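Local coordinates for 2,3-dihydroxybenzoate-AMP ligase (Bacillus subtilis, PDB 1MDB), which belongs to the AMP-binding, ANL-type enzyme family, pairing a large N-terminal region with a smaller C-terminal domain, and holds adenosine monophosphate and 2,3-dihydroxy-benzoic acid in this crystal, at residues A[40-43]-A[49-52]; A[87-92]-A[241-246]; A[282-287]-A[455-460]; A[390-395]-A[401-406]; A[424-427]-A[431-434]. All coordinates share one frame; numbering follows the deposited sequence.

Contact 1 (A[40-43]-A[49-52]); sequences DRIA and THWS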
# COMPACT_ATOMS: atom_id res chain seq x y z
N ASP A 40 -1.69 1.54 -29.65
CA ASP A 40 -2.52 2.73 -29.64
C ASP A 40 -3.45 2.87 -28.45
O ASP A 40 -3.95 3.95 -28.17
CB ASP A 40 -3.33 2.81 -30.94
CG ASP A 40 -2.84 3.91 -31.86
OD1 ASP A 40 -1.80 4.53 -31.54
OD2 ASP A 40 -3.49 4.15 -32.89
N ARG A 41 -3.71 1.78 -27.73
CA ARG A 41 -4.57 1.89 -26.56
C ARG A 41 -3.97 2.88 -25.58
O ARG A 41 -2.75 2.95 -25.42
CB ARG A 41 -4.71 0.56 -25.82
CG ARG A 41 -5.50 -0.50 -26.52
CD ARG A 41 -5.74 -1.63 -25.53
NE ARG A 41 -6.15 -2.85 -26.21
CZ ARG A 41 -6.35 -4.01 -25.60
NH1 ARG A 41 -6.18 -4.12 -24.29
NH2 ARG A 41 -6.71 -5.08 -26.30
N ILE A 42 -4.84 3.64 -24.92
CA ILE A 42 -4.40 4.60 -23.92
C ILE A 42 -4.11 3.80 -22.65
O ILE A 42 -4.96 3.06 -22.16
CB ILE A 42 -5.50 5.63 -23.67
CG1 ILE A 42 -5.84 6.33 -24.99
CG2 ILE A 42 -5.06 6.65 -22.63
CD1 ILE A 42 -4.64 7.01 -25.67
N ALA A 43 -2.89 3.93 -22.14
CA ALA A 43 -2.48 3.21 -20.94
C ALA A 43 -2.59 4.09 -19.71
O ALA A 43 -2.95 3.63 -18.62
CB ALA A 43 -1.03 2.72 -21.08
N THR A 49 -3.94 14.97 -20.67
CA THR A 49 -2.92 14.20 -21.39
C THR A 49 -3.20 12.70 -21.35
O THR A 49 -3.86 12.21 -20.44
CB THR A 49 -1.53 14.46 -20.80
OG1 THR A 49 -1.42 13.85 -19.50
CG2 THR A 49 -1.28 15.95 -20.66
N HIS A 50 -2.67 11.99 -22.34
CA HIS A 50 -2.84 10.55 -22.46
C HIS A 50 -1.55 9.94 -23.02
O HIS A 50 -0.81 10.62 -23.73
CB HIS A 50 -3.99 10.23 -23.42
CG HIS A 50 -5.29 10.88 -23.06
ND1 HIS A 50 -6.10 10.40 -22.04
CD2 HIS A 50 -5.93 11.96 -23.57
CE1 HIS A 50 -7.18 11.17 -21.95
NE2 HIS A 50 -7.10 12.12 -22.86
N TRP A 51 -1.29 8.68 -22.69
CA TRP A 51 -0.10 7.98 -23.17
C TRP A 51 -0.50 6.59 -23.62
O TRP A 51 -1.07 5.82 -22.85
CB TRP A 51 0.97 7.84 -22.07
CG TRP A 51 1.91 8.99 -21.92
CD1 TRP A 51 1.83 10.20 -22.54
CD2 TRP A 51 3.05 9.06 -21.05
NE1 TRP A 51 2.84 11.02 -22.11
CE2 TRP A 51 3.61 10.35 -21.20
CE3 TRP A 51 3.66 8.16 -20.16
CZ2 TRP A 51 4.74 10.76 -20.49
CZ3 TRP A 51 4.78 8.57 -19.45
CH2 TRP A 51 5.31 9.86 -19.62
N SER A 52 -0.21 6.27 -24.87
CA SER A 52 -0.53 4.96 -25.41
C SER A 52 0.52 3.99 -24.90
O SER A 52 1.57 4.41 -24.43
CB SER A 52 -0.48 4.99 -26.93
OG SER A 52 0.81 5.38 -27.37

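Contact 2 (A[87-92]-A[241-246]); sequences EFFEVI and PGVLGV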
# COMPACT_ATOMS: atom_id res chain seq x y z
N GLU A 87 5.15 10.59 -15.56
CA GLU A 87 6.58 10.35 -15.47
C GLU A 87 6.93 9.09 -14.68
O GLU A 87 7.82 8.33 -15.06
CB GLU A 87 7.27 11.56 -14.85
CG GLU A 87 7.37 12.77 -15.77
CD GLU A 87 6.02 13.30 -16.22
OE1 GLU A 87 5.09 13.38 -15.39
OE2 GLU A 87 5.89 13.65 -17.42
N PHE A 88 6.22 8.86 -13.57
CA PHE A 88 6.46 7.68 -12.75
C PHE A 88 6.65 6.45 -13.63
O PHE A 88 7.61 5.70 -13.47
CB PHE A 88 5.28 7.45 -11.81
CG PHE A 88 5.40 6.21 -10.95
CD1 PHE A 88 6.16 6.23 -9.78
CD2 PHE A 88 4.72 5.05 -11.29
CE1 PHE A 88 6.23 5.10 -8.96
CE2 PHE A 88 4.78 3.90 -10.48
CZ PHE A 88 5.54 3.93 -9.31
N PHE A 89 5.72 6.25 -14.56
CA PHE A 89 5.75 5.08 -15.43
C PHE A 89 6.93 4.97 -16.39
O PHE A 89 7.47 3.88 -16.58
CB PHE A 89 4.43 4.97 -16.19
CG PHE A 89 3.25 4.73 -15.30
CD1 PHE A 89 2.47 5.80 -14.86
CD2 PHE A 89 2.94 3.45 -14.86
CE1 PHE A 89 1.40 5.59 -13.99
CE2 PHE A 89 1.88 3.22 -13.99
CZ PHE A 89 1.10 4.29 -13.56
N GLU A 90 7.32 6.07 -17.02
CA GLU A 90 8.45 5.99 -17.93
C GLU A 90 9.71 5.83 -17.09
O GLU A 90 10.67 5.17 -17.50
CB GLU A 90 8.54 7.25 -18.82
CG GLU A 90 8.96 8.54 -18.13
CD GLU A 90 9.06 9.70 -19.13
OE1 GLU A 90 9.26 9.42 -20.33
OE2 GLU A 90 8.96 10.87 -18.71
N VAL A 91 9.70 6.40 -15.89
CA VAL A 91 10.85 6.31 -15.00
C VAL A 91 11.11 4.89 -14.53
O VAL A 91 12.25 4.43 -14.61
CB VAL A 91 10.69 7.25 -13.77
CG1 VAL A 91 11.62 6.80 -12.64
CG2 VAL A 91 11.03 8.68 -14.17
N ILE A 92 10.09 4.19 -14.05
CA ILE A 92 10.34 2.83 -13.57
C ILE A 92 10.65 1.80 -14.67
O ILE A 92 11.54 0.98 -14.50
CB ILE A 92 9.18 2.28 -12.67
CG1 ILE A 92 7.93 1.99 -13.50
CG2 ILE A 92 8.88 3.26 -11.55
CD1 ILE A 92 6.88 1.23 -12.71
N PRO A 241 -4.96 -4.71 -7.50
CA PRO A 241 -4.10 -5.01 -8.65
C PRO A 241 -3.21 -3.80 -9.00
O PRO A 241 -2.16 -3.95 -9.63
CB PRO A 241 -5.11 -5.34 -9.75
CG PRO A 241 -6.27 -4.45 -9.40
CD PRO A 241 -6.37 -4.64 -7.91
N GLY A 242 -3.66 -2.62 -8.61
CA GLY A 242 -2.90 -1.41 -8.85
C GLY A 242 -2.73 -0.93 -10.28
O GLY A 242 -3.33 -1.46 -11.22
N VAL A 243 -1.89 0.09 -10.44
CA VAL A 243 -1.63 0.66 -11.76
C VAL A 243 -0.87 -0.35 -12.63
O VAL A 243 -1.11 -0.45 -13.84
CB VAL A 243 -0.83 1.99 -11.64
CG1 VAL A 243 -1.68 3.04 -10.93
CG2 VAL A 243 0.47 1.77 -10.86
N LEU A 244 0.03 -1.11 -12.02
CA LEU A 244 0.80 -2.10 -12.75
C LEU A 244 -0.06 -3.30 -13.13
O LEU A 244 0.14 -3.92 -14.18
CB LEU A 244 2.02 -2.55 -11.93
CG LEU A 244 3.01 -1.43 -11.60
CD1 LEU A 244 4.27 -2.04 -11.02
CD2 LEU A 244 3.36 -0.61 -12.87
N GLY A 245 -1.02 -3.66 -12.27
CA GLY A 245 -1.89 -4.78 -12.60
C GLY A 245 -2.74 -4.39 -13.80
O GLY A 245 -2.97 -5.19 -14.71
N VAL A 246 -3.20 -3.14 -13.81
CA VAL A 246 -4.03 -2.62 -14.90
C VAL A 246 -3.28 -2.60 -16.24
O VAL A 246 -3.87 -2.82 -17.29
CB VAL A 246 -4.56 -1.19 -14.55
CG1 VAL A 246 -5.39 -0.63 -15.70
CG2 VAL A 246 -5.42 -1.26 -13.29

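Contact 3 (A[282-287]-A[455-460]); sequences LAMVWM and VHDAAM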
# COMPACT_ATOMS: atom_id res chain seq x y z
N LEU A 282 -10.16 7.16 4.30
CA LEU A 282 -10.60 7.81 3.08
C LEU A 282 -11.99 7.30 2.68
O LEU A 282 -12.83 8.08 2.24
CB LEU A 282 -9.58 7.55 1.95
CG LEU A 282 -9.70 8.36 0.66
CD1 LEU A 282 -9.60 9.85 0.95
CD2 LEU A 282 -8.58 7.93 -0.30
N ALA A 283 -12.22 6.00 2.85
CA ALA A 283 -13.52 5.40 2.53
C ALA A 283 -14.62 6.16 3.27
O ALA A 283 -15.69 6.41 2.71
CB ALA A 283 -13.53 3.95 2.94
N MET A 284 -14.37 6.54 4.51
CA MET A 284 -15.36 7.28 5.28
C MET A 284 -15.61 8.65 4.63
O MET A 284 -16.75 9.09 4.48
CB MET A 284 -14.87 7.49 6.72
CG MET A 284 -14.45 6.20 7.41
SD MET A 284 -15.75 4.93 7.38
CE MET A 284 -14.99 3.61 8.38
N VAL A 285 -14.54 9.34 4.24
CA VAL A 285 -14.69 10.64 3.60
C VAL A 285 -15.45 10.51 2.28
O VAL A 285 -16.30 11.34 1.96
CB VAL A 285 -13.31 11.30 3.32
CG1 VAL A 285 -13.51 12.63 2.58
CG2 VAL A 285 -12.58 11.56 4.63
N TRP A 286 -15.17 9.46 1.53
CA TRP A 286 -15.84 9.24 0.25
C TRP A 286 -17.32 8.97 0.42
O TRP A 286 -18.14 9.47 -0.36
CB TRP A 286 -15.18 8.09 -0.51
CG TRP A 286 -13.96 8.51 -1.30
CD1 TRP A 286 -12.97 9.36 -0.90
CD2 TRP A 286 -13.63 8.11 -2.64
NE1 TRP A 286 -12.03 9.51 -1.89
CE2 TRP A 286 -12.41 8.75 -2.97
CE3 TRP A 286 -14.23 7.27 -3.58
CZ2 TRP A 286 -11.79 8.58 -4.22
CZ3 TRP A 286 -13.61 7.09 -4.82
CH2 TRP A 286 -12.40 7.75 -5.12
N MET A 287 -17.67 8.19 1.45
CA MET A 287 -19.06 7.88 1.71
C MET A 287 -19.83 9.14 2.11
O MET A 287 -20.94 9.34 1.65
CB MET A 287 -19.19 6.79 2.79
CG MET A 287 -18.59 5.46 2.35
SD MET A 287 -19.15 4.04 3.32
CE MET A 287 -20.42 3.42 2.26
N VAL A 455 -20.64 9.99 14.93
CA VAL A 455 -19.26 9.56 14.73
C VAL A 455 -18.92 9.39 13.25
O VAL A 455 -19.56 8.61 12.54
CB VAL A 455 -19.00 8.24 15.49
CG1 VAL A 455 -17.65 7.64 15.10
CG2 VAL A 455 -19.03 8.50 16.99
N HIS A 456 -17.92 10.13 12.80
CA HIS A 456 -17.46 10.04 11.42
C HIS A 456 -16.48 8.88 11.34
O HIS A 456 -16.53 8.07 10.42
CB HIS A 456 -16.79 11.35 10.98
CG HIS A 456 -16.06 11.24 9.67
ND1 HIS A 456 -14.72 10.93 9.59
CD2 HIS A 456 -16.50 11.32 8.39
CE1 HIS A 456 -14.37 10.83 8.32
NE2 HIS A 456 -15.43 11.06 7.57
N ASP A 457 -15.58 8.81 12.32
CA ASP A 457 -14.61 7.72 12.38
C ASP A 457 -14.08 7.60 13.80
O ASP A 457 -14.23 8.52 14.61
CB ASP A 457 -13.44 7.96 11.42
CG ASP A 457 -12.75 6.67 11.03
OD1 ASP A 457 -13.16 5.60 11.55
OD2 ASP A 457 -11.82 6.71 10.20
N ALA A 458 -13.45 6.47 14.10
CA ALA A 458 -12.94 6.22 15.45
C ALA A 458 -11.68 5.38 15.45
O ALA A 458 -11.58 4.40 14.73
CB ALA A 458 -14.03 5.53 16.29
N ALA A 459 -10.72 5.77 16.28
CA ALA A 459 -9.48 5.02 16.41
C ALA A 459 -9.20 4.89 17.91
O ALA A 459 -8.98 5.89 18.60
CB ALA A 459 -8.34 5.73 15.72
N MET A 460 -9.20 3.66 18.40
CA MET A 460 -8.98 3.40 19.82
C MET A 460 -7.58 2.88 20.07
O MET A 460 -7.15 1.88 19.47
CB MET A 460 -10.01 2.39 20.32
CG MET A 460 -9.83 1.93 21.75
SD MET A 460 -11.16 0.79 22.16
CE MET A 460 -11.13 0.83 23.93

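Contact 4 (A[390-395]-A[401-406]); sequences RGYYKA and ASFTED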
# COMPACT_ATOMS: atom_id res chain seq x y z
N ARG A 390 11.67 -13.72 1.46
CA ARG A 390 12.25 -14.60 2.47
C ARG A 390 13.17 -13.80 3.38
O ARG A 390 13.85 -14.37 4.24
CB ARG A 390 13.04 -15.72 1.80
CG ARG A 390 12.18 -16.79 1.14
CD ARG A 390 11.14 -17.30 2.12
NE ARG A 390 10.50 -18.52 1.65
CZ ARG A 390 10.99 -19.74 1.83
NH1 ARG A 390 12.13 -19.93 2.47
NH2 ARG A 390 10.32 -20.79 1.36
N GLY A 391 13.20 -12.48 3.20
CA GLY A 391 14.06 -11.66 4.03
C GLY A 391 14.19 -10.23 3.55
O GLY A 391 14.12 -9.95 2.35
N TYR A 392 14.35 -9.32 4.51
CA TYR A 392 14.49 -7.91 4.18
C TYR A 392 15.90 -7.62 3.67
O TYR A 392 16.83 -8.38 3.94
CB TYR A 392 14.20 -7.02 5.39
CG TYR A 392 12.78 -7.06 5.88
CD1 TYR A 392 12.41 -7.85 6.96
CD2 TYR A 392 11.79 -6.28 5.27
CE1 TYR A 392 11.09 -7.87 7.43
CE2 TYR A 392 10.48 -6.28 5.73
CZ TYR A 392 10.14 -7.08 6.80
OH TYR A 392 8.84 -7.09 7.24
N TYR A 393 16.04 -6.51 2.96
CA TYR A 393 17.30 -6.07 2.39
C TYR A 393 18.34 -5.73 3.47
O TYR A 393 18.06 -4.95 4.38
CB TYR A 393 17.02 -4.85 1.51
CG TYR A 393 18.20 -4.29 0.77
CD1 TYR A 393 18.83 -5.02 -0.24
CD2 TYR A 393 18.65 -3.00 1.04
CE1 TYR A 393 19.90 -4.47 -0.96
CE2 TYR A 393 19.70 -2.45 0.34
CZ TYR A 393 20.32 -3.18 -0.66
OH TYR A 393 21.36 -2.61 -1.33
N LYS A 394 19.52 -6.32 3.35
CA LYS A 394 20.62 -6.12 4.31
C LYS A 394 20.13 -5.91 5.74
O LYS A 394 20.37 -4.86 6.33
CB LYS A 394 21.46 -4.91 3.91
CG LYS A 394 22.05 -4.98 2.51
CD LYS A 394 22.94 -3.78 2.23
CE LYS A 394 23.55 -3.87 0.84
NZ LYS A 394 24.47 -2.73 0.55
N ALA A 395 19.43 -6.89 6.30
CA ALA A 395 18.92 -6.75 7.67
C ALA A 395 18.89 -8.09 8.39
O ALA A 395 17.82 -8.59 8.76
CB ALA A 395 17.52 -6.13 7.64
N ALA A 401 14.41 -12.21 13.47
CA ALA A 401 13.19 -12.05 14.25
C ALA A 401 11.92 -12.12 13.42
O ALA A 401 10.87 -12.53 13.91
CB ALA A 401 13.24 -10.72 14.99
N SER A 402 12.00 -11.73 12.15
CA SER A 402 10.82 -11.70 11.29
C SER A 402 10.47 -12.96 10.49
O SER A 402 9.34 -13.09 10.02
CB SER A 402 10.94 -10.51 10.33
OG SER A 402 11.12 -9.31 11.06
N PHE A 403 11.42 -13.87 10.32
CA PHE A 403 11.15 -15.09 9.57
C PHE A 403 11.53 -16.34 10.36
O PHE A 403 12.56 -16.38 11.02
CB PHE A 403 11.92 -15.10 8.25
CG PHE A 403 11.65 -13.90 7.38
CD1 PHE A 403 12.42 -12.75 7.51
CD2 PHE A 403 10.63 -13.92 6.44
CE1 PHE A 403 12.17 -11.63 6.71
CE2 PHE A 403 10.36 -12.81 5.64
CZ PHE A 403 11.14 -11.66 5.77
N THR A 404 10.69 -17.36 10.27
CA THR A 404 10.95 -18.61 10.96
C THR A 404 12.10 -19.32 10.24
O THR A 404 12.38 -19.05 9.07
CB THR A 404 9.73 -19.54 10.94
OG1 THR A 404 9.35 -19.80 9.58
CG2 THR A 404 8.57 -18.89 11.68
N GLU A 405 12.75 -20.23 10.96
CA GLU A 405 13.88 -20.96 10.41
C GLU A 405 13.48 -21.68 9.12
O GLU A 405 14.30 -21.83 8.22
CB GLU A 405 14.40 -21.96 11.46
CG GLU A 405 14.73 -21.28 12.79
CD GLU A 405 15.17 -22.25 13.88
OE1 GLU A 405 14.53 -23.31 14.03
OE2 GLU A 405 16.16 -21.94 14.59
N ASP A 406 12.22 -22.10 9.03
CA ASP A 406 11.75 -22.81 7.85
C ASP A 406 11.30 -21.92 6.69
O ASP A 406 11.17 -22.39 5.56
CB ASP A 406 10.64 -23.80 8.23
CG ASP A 406 9.54 -23.18 9.07
OD1 ASP A 406 9.85 -22.50 10.06
OD2 ASP A 406 8.36 -23.40 8.74

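Contact 5 (A[424-427]-A[431-434]); sequences VVEG and DQIN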
# COMPACT_ATOMS: atom_id res chain seq x y z
N VAL A 424 -10.18 -13.15 8.99
CA VAL A 424 -10.90 -12.13 9.70
C VAL A 424 -9.85 -11.52 10.62
O VAL A 424 -9.50 -12.10 11.65
CB VAL A 424 -12.05 -12.72 10.53
CG1 VAL A 424 -12.78 -11.61 11.27
CG2 VAL A 424 -13.01 -13.47 9.62
N VAL A 425 -9.33 -10.37 10.22
CA VAL A 425 -8.30 -9.67 10.97
C VAL A 425 -8.86 -8.97 12.21
O VAL A 425 -9.92 -8.34 12.15
CB VAL A 425 -7.59 -8.62 10.07
CG1 VAL A 425 -6.47 -7.91 10.85
CG2 VAL A 425 -7.02 -9.31 8.85
N GLU A 426 -8.15 -9.10 13.32
CA GLU A 426 -8.53 -8.44 14.57
C GLU A 426 -7.87 -7.08 14.54
O GLU A 426 -8.51 -6.06 14.77
CB GLU A 426 -8.00 -9.21 15.79
CG GLU A 426 -8.25 -8.49 17.13
CD GLU A 426 -7.48 -9.08 18.30
OE1 GLU A 426 -6.31 -8.70 18.51
OE2 GLU A 426 -8.04 -9.93 19.02
N GLY A 427 -6.57 -7.10 14.24
CA GLY A 427 -5.76 -5.90 14.18
C GLY A 427 -4.31 -6.31 14.34
O GLY A 427 -4.02 -7.51 14.41
N ASP A 431 -1.18 -3.16 18.19
CA ASP A 431 -2.36 -2.34 18.47
C ASP A 431 -3.31 -2.95 19.50
O ASP A 431 -4.37 -2.41 19.78
CB ASP A 431 -3.12 -2.06 17.17
CG ASP A 431 -2.32 -1.22 16.19
OD1 ASP A 431 -2.73 -1.14 15.02
OD2 ASP A 431 -1.29 -0.64 16.58
N GLN A 432 -2.92 -4.09 20.06
CA GLN A 432 -3.76 -4.75 21.05
C GLN A 432 -3.72 -3.93 22.33
O GLN A 432 -2.68 -3.42 22.72
CB GLN A 432 -3.24 -6.17 21.32
CG GLN A 432 -4.32 -7.17 21.68
CD GLN A 432 -3.91 -8.60 21.37
OE1 GLN A 432 -4.75 -9.50 21.32
NE2 GLN A 432 -2.61 -8.81 21.15
N ILE A 433 -4.87 -3.77 22.97
CA ILE A 433 -4.91 -3.00 24.19
C ILE A 433 -5.07 -3.98 25.35
O ILE A 433 -6.05 -4.72 25.42
CB ILE A 433 -6.07 -2.00 24.19
CG1 ILE A 433 -5.93 -1.06 22.98
CG2 ILE A 433 -6.08 -1.20 25.49
CD1 ILE A 433 -7.12 -0.16 22.75
N ASN A 434 -4.08 -4.00 26.23
CA ASN A 434 -4.11 -4.88 27.38
C ASN A 434 -4.48 -4.04 28.61
O ASN A 434 -3.61 -3.52 29.31
CB ASN A 434 -2.75 -5.55 27.55
CG ASN A 434 -2.37 -6.37 26.33
OD1 ASN A 434 -3.03 -7.37 26.00
ND2 ASN A 434 -1.31 -5.96 25.63

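Contact 1 (A[40-43]-A[49-52])
I42 and H50 meet where CG2 and the tip CD1 of I42 both rest against CB of H50. CG2 of I42 lies 3.8 Å from CB of H50, and CD1 of I42 comes within 4.0 Å of that same CB. A chi1 of -58° sets CG1 of I42 beside the backbone N and leaves CG2 opposite that N, so that both branches can reach the histidine. The imidazole turns away from 40-43, and the isoleucine passes it slantwise, CG2 meeting neither its face nor its edge squarely; ND1 of H50 is hydrogen-bonded to the OG1 of T45, further along the first strand.

I42 and S52 form an antiparallel non-hydrogen-bonded pair, their CA atoms 4.2 Å apart and their side chains diverging. Next to it, A43 N donates to W51 O at 2.7 Å with an N-H...O angle of 161°. A CA-H...O contact of 3.0 Å from S52 CA to R41 O closes the other flank, and CB of S52 touches the same carbonyl, 3.4 Å from R41 O. The hydroxyl of S52 serves the next element of the chain: with chi1 at 59°, OG caps the backbone N of E55 at the start of helix 53-70. The indole of W51 swings off the hairpin onto K86 and E90 of helix 86-98, while the guanidinium of R41 reaches G250 O. Taken together this is a tight beta hairpin, its strand 49-52 forming one edge of the large mixed sheet and running straight into an N-capped helix.

Contact 2 (A[87-92]-A[241-246])
The phenyl ring of F89 comes edge-on to V243, pushing its outer rim against the isopropyl group. CZ of F89 is 3.6 Å from CB of V243, a carbon that lies in the plane of the ring. Around this point the valine methyls spread into a shallow fork: CG2 of V243 stands 3.7 Å from CE2 of F89, and CG1 of V243 is 4.0 Å from CZ of F89. The fork opens this way because CG1 is trans to the carbonyl carbon (chi1 -65°), with CG2 set between N and C.

A second bump comes from the other helix. CD2 of L244 enters the notch between F89 and I92, one turn apart on helix 86-98, lying 4.0 Å from CD1 of I92 and more loosely, 4.3 Å, from CE2 of F89. Within its own helix, F88 covers one face of the F89 ring, CD2 of F88 sitting 4.1 Å above its centre.

The segment axes pass 12.5 Å apart at a crossing angle of -74°, a separation bridged by side chains alone, with no hydrogen bond across it. On the F89 side, M232 of a nearby loop packs on both phenylalanines. L238 of helix 235-239 touches V243 and L244; L244 also rests on Y207 and L211 of helix 204-218, and V243 on A228 of the central-sheet strand 225-228.

Contact 3 (A[282-287]-A[455-460])
M284 bends toward D457: chi1 of -53° puts CG beside the backbone N, and a second bend at chi2 carries SD and CE past the carboxylate. D457 meets it with CG trans to its own backbone N (chi1 -156°), so that the acid extends from the strand toward the helix. The two side chains cross at about a right angle. CG of M284 lies 3.9 Å from OD2 of D457 and 4.0 Å from CG of D457, and CE of M284 hangs 4.2 Å from OD1 of D457. These are van der Waals contacts, and the polar need of the acid is met in part within its own segment: A458 N donates to D457 OD1 at 2.7 Å, approaching from above the carboxylate plane.

H456 and D457 both face I477 of the adjacent strand 469-478, a classic beta bulge, and the chain turns a corner at H456. With chi1 at 169° the H456 ring reaches helix 280-292, where it leans obliquely on CB of M284 and also meets CG2 of V285. The contact thus joins a helix of the large N-terminal region to the edge strand of the C-terminal domain, and 173 Å² is buried between the two segments. In ANL enzymes this small domain is known to take up different orientations. V285 also rests on P261 of helix 261-271, and the backbone of both bulge residues is hydrogen-bonded to I477.

Contact 4 (A[390-395]-A[401-406])
T404 OG1, one residue beyond the F403 ring that lies on G391, is gripped by several groups: it donates to D406 OD1 at 2.8 Å, meeting that oxygen from above the carboxylate plane, and it also takes the backbone N of F408 and, weakly, that of G407. The turn so held follows directly on F403, whose ring does most of the work across the contact.

F403 lays one face on the R390-G391 peptide, with the carbonyl oxygen R390 O 3.7 Å above the F403 ring plane and over its centre. The packing is close at the far end of the ring, where CE1 of F403 is 3.3 Å from CA of G391 and CZ of F403 is 3.4 Å from N of G391. With chi1 at -56° the ring projects from the chain toward this peptide. F403 is the first residue to leave helical geometry after helix 396-402. The loop before that helix and the chain leaving it run nearly antiparallel, 157° apart, with the F403 ring packed between them.

Y392 takes the edge of that ring: CD1 of Y392 lies 3.8 Å from CE1 of F403, the ring planes meeting at 56°. S402 stands at the edge of the tyrosine ring, its CB 3.9 Å from CE1 of Y392, while OG of S402 is hydrogen-bonded to H398 O. The hydroxyl of Y392 is hydrogen-bonded to E334 OE2, next in sequence to the 2,3-dihydroxy-benzoic acid pocket residue A333, and the backbone N of Y392 is hydrogen-bonded to N399 OD1.

Contact 5 (A[424-427]-A[431-434])
E426 drops to phi/psi of -89°/-50° and with G427 faces I414 of the neighbouring strand 409-417, a classic beta bulge near the end of strand 423-428, from which the chain runs through a short link to Q432. In this family such a link leads from the large N-terminal region into the C-terminal domain, and strand 433-434 already packs on it: I433 touches M460 and S462 of strand 455-465. The bulge lies near the end of the outer strand of a four-stranded antiparallel sheet.

Across the link the touching residues are E426 and Q432. E426 has CG trans to its backbone N and stays extended beyond it, which pushes the carboxylate toward the amide end of Q432. The glutamine lies athwart the acid, the carboxylate and amide planes 66° apart. As modelled, E426 OE1 and Q432 OE1 are 3.3 Å apart; the amide is probably turned over, and the geometry does not settle the interaction. The burial is slight, 91 Å² in all, as befits a surface contact.

Neighbouring residues carry defined polar bonds. V425, which touches adenosine monophosphate, gives its carbonyl to K309 NZ, and D431 forms a salt bridge through OD2 with R526 of helix 522-534. E426 itself rests on A441 and I414, and Q432 on K439. The aliphatic part of the glutamine also meets the acid, CG of Q432 standing 4.0 Å from OE1 of E426.

Contact 1 touches contact 2 through W51, which packs on helix 86-98: W51 CH2 of the hairpin lies 3.8 Å from E90 CD, and the centres of the two contacts are 13 Å apart. Contacts 3 and 5 also meet, M460 CG standing 3.6 Å from I433 CD1, so that strands 455-465 and 433-434 touch within the C-terminal domain. Contact 4 lies about 15 Å from contact 5 by nearest atoms. V425 of contact 5 touches adenosine monophosphate; the Y392 side chain of contact 4 is about 8 Å from that ligand and the M284 side chain of contact 3 about 12 Å, while the L244 side chain of contact 2 is about 11 Å from 2,3-dihydroxy-benzoic acid.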